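Local coordinates for ribonucleoside-diphosphate reductase subunit beta (Bacillus halodurans C-125, PDB 2RCC), which probably supplies deoxyribonucleotides for DNA synthesis, as the iron-binding small subunit of a class I ribonucleotide reductase, at residues V36-M48 with D105-Q118. Numbering follows the deposited sequence.
Sequences VRFSWAYPLYKNM and DSSLAALMSVLSFQ
The CA atoms of Tyr45 and Leu111 lie 6.8 Å apart where helices 41-48 and 106-118 run nearly parallel, their axes 17° from each other. The packing is knobs-into-holes in both directions. Leu111 sits among Ala41, Leu44, Tyr45 and Met48, its CD2 lying 3.8 Å from Tyr45 CB. Met48, a selenomethionine, enters the hole formed by Leu111, Val114, Leu115 and Gln118; its chain bends at chi3 (86°), which brings CE to 3.6 Å from Val114 CG1. CE also touches Gln118 OE1, which accepts a hydrogen bond from NE2 of His223, a probable iron ligand, so the seam ends beside a probable second-shell residue of the diiron site. At the opposite end Leu108 crosses Trp40 at about a right angle, CD2 3.8 Å from CH2. Asp105 is the N-cap of helix 106-118: Leu108 N meets its OD1 from above the carboxylate plane (3.0 Å). One water accepts from Phe38 N and donates to Asp105 OD2 (2.8 Å) and Ser107 OG (2.6 Å). Replacing Asp105 with an alanine removes the carboxylate, which would probably leave Leu108 N without its capping acceptor and this water without one partner. With no direct hydrogen bond between the segments, apolar packing holds the helices together, and polar links cross through water at the Asp105 cap.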
loop_
_atom_site.group_PDB
_atom_site.type_symbol
_atom_site.label_atom_id
_atom_site.label_comp_id
_atom_site.label_asym_id
_atom_site.label_seq_id
_atom_site.Cartn_x
_atom_site.Cartn_y
_atom_site.Cartn_z
ATOM N N VAL A 36 -9.073 -5.407 15.943
ATOM C CA VAL A 36 -9.714 -5.266 14.615
ATOM C C VAL A 36 -10.994 -6.095 14.553
ATOM O O VAL A 36 -11.262 -6.954 15.405
ATOM C CB VAL A 36 -8.752 -5.573 13.424
ATOM C CG1 VAL A 36 -7.451 -4.658 13.487
ATOM C CG2 VAL A 36 -8.360 -7.039 13.359
ATOM N N ARG A 37 -11.826 -5.794 13.566
ATOM C CA ARG A 37 -13.108 -6.460 13.443
ATOM C C ARG A 37 -13.014 -7.924 13.068
ATOM O O ARG A 37 -13.767 -8.729 13.597
ATOM C CB ARG A 37 -13.974 -5.718 12.444
ATOM C CG ARG A 37 -15.317 -6.337 12.202
ATOM C CD ARG A 37 -16.072 -5.558 11.182
ATOM N NE ARG A 37 -17.408 -6.103 10.964
ATOM C CZ ARG A 37 -18.457 -5.908 11.768
ATOM N NH1 ARG A 37 -18.367 -5.206 12.885
ATOM N NH2 ARG A 37 -19.625 -6.459 11.465
ATOM N N PHE A 38 -12.127 -8.269 12.144
ATOM C CA PHE A 38 -11.958 -9.650 11.671
ATOM C C PHE A 38 -10.693 -10.316 12.173
ATOM O O PHE A 38 -9.560 -9.829 11.952
ATOM C CB PHE A 38 -11.963 -9.646 10.133
ATOM C CG PHE A 38 -13.230 -9.087 9.557
ATOM C CD1 PHE A 38 -14.438 -9.752 9.728
ATOM C CD2 PHE A 38 -13.225 -7.889 8.864
ATOM C CE1 PHE A 38 -15.638 -9.215 9.230
ATOM C CE2 PHE A 38 -14.403 -7.347 8.381
ATOM C CZ PHE A 38 -15.619 -8.020 8.551
ATOM N N SER A 39 -10.871 -11.462 12.805
ATOM C CA SER A 39 -9.760 -12.238 13.379
ATOM C C SER A 39 -8.800 -12.822 12.332
ATOM O O SER A 39 -7.705 -13.239 12.667
ATOM C CB SER A 39 -10.298 -13.324 14.304
ATOM O OG SER A 39 -11.140 -14.205 13.582
ATOM N N TRP A 40 -9.204 -12.834 11.069
ATOM C CA TRP A 40 -8.345 -13.248 9.966
ATOM C C TRP A 40 -7.499 -12.121 9.349
ATOM O O TRP A 40 -6.583 -12.427 8.576
ATOM C CB TRP A 40 -9.161 -13.898 8.830
ATOM C CG TRP A 40 -10.338 -13.160 8.349
ATOM C CD1 TRP A 40 -11.591 -13.378 8.732
ATOM C CD2 TRP A 40 -10.396 -12.097 7.371
ATOM N NE1 TRP A 40 -12.444 -12.540 8.100
ATOM C CE2 TRP A 40 -11.746 -11.744 7.242
ATOM C CE3 TRP A 40 -9.442 -11.398 6.619
ATOM C CZ2 TRP A 40 -12.181 -10.719 6.394
ATOM C CZ3 TRP A 40 -9.867 -10.388 5.767
ATOM C CH2 TRP A 40 -11.224 -10.046 5.670
ATOM N N ALA A 41 -7.763 -10.852 9.698
ATOM C CA ALA A 41 -7.047 -9.728 9.055
ATOM C C ALA A 41 -5.587 -9.659 9.453
ATOM O O ALA A 41 -4.760 -9.494 8.581
ATOM C CB ALA A 41 -7.732 -8.357 9.328
ATOM N N TYR A 42 -5.257 -9.826 10.730
ATOM C CA TYR A 42 -3.850 -9.699 11.182
ATOM C C TYR A 42 -3.026 -10.876 10.716
ATOM O O TYR A 42 -1.901 -10.661 10.261
ATOM C CB TYR A 42 -3.718 -9.451 12.698
ATOM C CG TYR A 42 -2.407 -8.871 13.244
ATOM C CD1 TYR A 42 -1.449 -8.208 12.433
ATOM C CD2 TYR A 42 -2.193 -8.840 14.614
ATOM C CE1 TYR A 42 -0.264 -7.635 13.001
ATOM C CE2 TYR A 42 -1.039 -8.241 15.176
ATOM C CZ TYR A 42 -0.072 -7.659 14.382
ATOM O OH TYR A 42 1.038 -7.067 15.004
ATOM N N PRO A 43 -3.543 -12.113 10.871
ATOM C CA PRO A 43 -2.859 -13.242 10.258
ATOM C C PRO A 43 -2.618 -13.098 8.750
ATOM O O PRO A 43 -1.561 -13.486 8.273
ATOM C CB PRO A 43 -3.797 -14.404 10.543
ATOM C CG PRO A 43 -4.524 -14.029 11.722
ATOM C CD PRO A 43 -4.675 -12.582 11.702
ATOM N N LEU A 44 -3.577 -12.554 8.001
ATOM C CA LEU A 44 -3.371 -12.308 6.569
ATOM C C LEU A 44 -2.245 -11.288 6.318
ATOM O O LEU A 44 -1.353 -11.511 5.502
ATOM C CB LEU A 44 -4.687 -11.861 5.917
ATOM C CG LEU A 44 -4.650 -11.516 4.432
ATOM C CD1 LEU A 44 -4.041 -12.646 3.568
ATOM C CD2 LEU A 44 -6.058 -11.193 4.027
ATOM N N TYR A 45 -2.265 -10.168 7.029
ATOM C CA TYR A 45 -1.186 -9.215 6.942
ATOM C C TYR A 45 0.178 -9.862 7.170
ATOM O O TYR A 45 1.111 -9.679 6.370
ATOM C CB TYR A 45 -1.386 -8.047 7.937
ATOM C CG TYR A 45 -0.160 -7.195 8.125
ATOM C CD1 TYR A 45 0.180 -6.171 7.233
ATOM C CD2 TYR A 45 0.706 -7.436 9.165
ATOM C CE1 TYR A 45 1.316 -5.420 7.419
ATOM C CE2 TYR A 45 1.827 -6.724 9.314
ATOM C CZ TYR A 45 2.134 -5.704 8.464
ATOM O OH TYR A 45 3.305 -5.012 8.719
ATOM N N LYS A 46 0.275 -10.647 8.226
ATOM C CA LYS A 46 1.525 -11.337 8.611
ATOM C C LYS A 46 2.011 -12.304 7.513
ATOM O O LYS A 46 3.212 -12.376 7.256
ATOM C CB LYS A 46 1.349 -12.089 9.928
ATOM C CG LYS A 46 1.201 -11.203 11.143
ATOM C CD LYS A 46 0.817 -11.997 12.392
ATOM C CE LYS A 46 0.703 -11.072 13.608
ATOM N NZ LYS A 46 0.303 -11.786 14.870
ATOM N N ASN A 47 1.076 -12.998 6.865
ATOM C CA ASN A 47 1.433 -13.922 5.792
ATOM C C ASN A 47 1.908 -13.142 4.568
ATOM O O ASN A 47 2.884 -13.532 3.942
ATOM C CB ASN A 47 0.279 -14.887 5.451
ATOM C CG ASN A 47 0.020 -15.926 6.546
ATOM O OD1 ASN A 47 0.931 -16.417 7.210
ATOM N ND2 ASN A 47 -1.244 -16.303 6.694
HETATM N N MSE A 48 1.259 -12.029 4.248
HETATM C CA MSE A 48 1.698 -11.203 3.126
HETATM C C MSE A 48 3.120 -10.640 3.353
HETATM O O MSE A 48 3.955 -10.673 2.443
HETATM C CB MSE A 48 0.718 -10.082 2.877
HETATM C CG MSE A 48 -0.592 -10.571 2.386
HETATM SE SE MSE A 48 -1.862 -9.127 2.078
HETATM C CE MSE A 48 -1.388 -8.672 0.344
ATOM N N ASP A 105 -13.311 0.124 7.329
ATOM C CA ASP A 105 -12.516 -0.718 8.238
ATOM C C ASP A 105 -11.095 -0.361 7.926
ATOM O O ASP A 105 -10.644 -0.554 6.767
ATOM C CB ASP A 105 -12.779 -2.211 8.028
ATOM C CG ASP A 105 -11.975 -3.127 8.979
ATOM O OD1 ASP A 105 -10.745 -3.001 9.055
ATOM O OD2 ASP A 105 -12.569 -4.057 9.566
ATOM N N SER A 106 -10.377 0.122 8.943
ATOM C CA SER A 106 -9.004 0.582 8.768
ATOM C C SER A 106 -8.050 -0.552 8.454
ATOM O O SER A 106 -7.058 -0.326 7.732
ATOM C CB SER A 106 -8.505 1.365 9.980
ATOM O OG SER A 106 -8.601 0.606 11.157
ATOM N N SER A 107 -8.311 -1.751 9.005
ATOM C CA SER A 107 -7.490 -2.931 8.720
ATOM C C SER A 107 -7.627 -3.358 7.262
ATOM O O SER A 107 -6.638 -3.703 6.627
ATOM C CB SER A 107 -7.743 -4.121 9.667
ATOM O OG SER A 107 -9.012 -4.704 9.454
ATOM N N LEU A 108 -8.841 -3.342 6.719
ATOM C CA LEU A 108 -9.039 -3.696 5.319
ATOM C C LEU A 108 -8.445 -2.622 4.398
ATOM O O LEU A 108 -7.849 -2.955 3.367
ATOM C CB LEU A 108 -10.534 -3.913 5.006
ATOM C CG LEU A 108 -11.239 -5.033 5.817
ATOM C CD1 LEU A 108 -12.687 -5.241 5.352
ATOM C CD2 LEU A 108 -10.489 -6.359 5.757
ATOM N N ALA A 109 -8.599 -1.339 4.758
ATOM C CA ALA A 109 -7.972 -0.243 3.993
ATOM C C ALA A 109 -6.469 -0.449 3.959
ATOM O O ALA A 109 -5.854 -0.306 2.908
ATOM C CB ALA A 109 -8.362 1.113 4.570
ATOM N N ALA A 110 -5.859 -0.818 5.088
ATOM C CA ALA A 110 -4.413 -1.068 5.122
ATOM C C ALA A 110 -4.012 -2.236 4.197
ATOM O O ALA A 110 -2.983 -2.190 3.472
ATOM C CB ALA A 110 -3.957 -1.343 6.552
ATOM N N LEU A 111 -4.795 -3.293 4.225
ATOM C CA LEU A 111 -4.502 -4.453 3.366
ATOM C C LEU A 111 -4.617 -4.076 1.882
ATOM O O LEU A 111 -3.865 -4.563 1.062
ATOM C CB LEU A 111 -5.356 -5.659 3.768
ATOM C CG LEU A 111 -5.086 -6.357 5.106
ATOM C CD1 LEU A 111 -6.277 -7.294 5.445
ATOM C CD2 LEU A 111 -3.714 -7.073 5.046
HETATM N N MSE A 112 -5.519 -3.173 1.551
HETATM C CA MSE A 112 -5.614 -2.673 0.160
HETATM C C MSE A 112 -4.356 -1.902 -0.228
HETATM O O MSE A 112 -3.908 -2.008 -1.360
HETATM C CB MSE A 112 -6.876 -1.851 -0.064
HETATM C CG MSE A 112 -8.182 -2.603 0.022
HETATM SE SE MSE A 112 -8.312 -4.150 -1.133
HETATM C CE MSE A 112 -8.249 -3.291 -2.902
ATOM N N SER A 113 -3.753 -1.184 0.724
ATOM C CA SER A 113 -2.477 -0.519 0.492
ATOM C C SER A 113 -1.370 -1.552 0.192
ATOM O O SER A 113 -0.598 -1.375 -0.743
ATOM C CB SER A 113 -2.105 0.399 1.672
ATOM O OG SER A 113 -0.815 0.920 1.536
ATOM N N VAL A 114 -1.306 -2.616 0.987
ATOM C CA VAL A 114 -0.339 -3.687 0.780
ATOM C C VAL A 114 -0.605 -4.320 -0.605
ATOM O O VAL A 114 0.329 -4.494 -1.354
ATOM C CB VAL A 114 -0.389 -4.767 1.905
ATOM C CG1 VAL A 114 0.565 -5.933 1.580
ATOM C CG2 VAL A 114 -0.146 -4.157 3.287
ATOM N N LEU A 115 -1.863 -4.526 -0.996
ATOM C CA LEU A 115 -2.184 -5.108 -2.324
ATOM C C LEU A 115 -1.698 -4.230 -3.468
ATOM O O LEU A 115 -1.173 -4.718 -4.475
ATOM C CB LEU A 115 -3.717 -5.346 -2.570
ATOM C CG LEU A 115 -4.244 -6.737 -2.281
ATOM C CD1 LEU A 115 -4.081 -7.080 -0.814
ATOM C CD2 LEU A 115 -5.685 -6.956 -2.721
ATOM N N SER A 116 -1.962 -2.933 -3.355
ATOM C CA SER A 116 -1.596 -1.973 -4.386
ATOM C C SER A 116 -0.074 -1.966 -4.638
ATOM O O SER A 116 0.387 -1.935 -5.781
ATOM C CB SER A 116 -2.069 -0.603 -3.973
ATOM O OG SER A 116 -1.959 0.275 -5.090
ATOM N N PHE A 117 0.669 -1.927 -3.553
ATOM C CA PHE A 117 2.118 -2.046 -3.571
ATOM C C PHE A 117 2.588 -3.356 -4.278
ATOM O O PHE A 117 3.471 -3.337 -5.154
ATOM C CB PHE A 117 2.641 -1.940 -2.161
ATOM C CG PHE A 117 4.032 -2.433 -2.005
ATOM C CD1 PHE A 117 5.087 -1.722 -2.553
ATOM C CD2 PHE A 117 4.268 -3.651 -1.436
ATOM C CE1 PHE A 117 6.394 -2.225 -2.491
ATOM C CE2 PHE A 117 5.551 -4.146 -1.347
ATOM C CZ PHE A 117 6.614 -3.421 -1.879
ATOM N N GLN A 118 1.985 -4.479 -3.903
ATOM C CA GLN A 118 2.293 -5.771 -4.537
ATOM C C GLN A 118 2.034 -5.673 -6.041
ATOM O O GLN A 118 2.849 -6.133 -6.818
ATOM C CB GLN A 118 1.486 -6.933 -3.901
ATOM C CG GLN A 118 1.958 -7.238 -2.447
ATOM C CD GLN A 118 1.424 -8.549 -1.881
ATOM O OE1 GLN A 118 0.377 -9.008 -2.267
ATOM N NE2 GLN A 118 2.140 -9.114 -0.926
HETATM O O HOH W 1 -11.516 -3.179 12.217
HETATM O O HOH W 2 -10.898 -6.188 10.376
#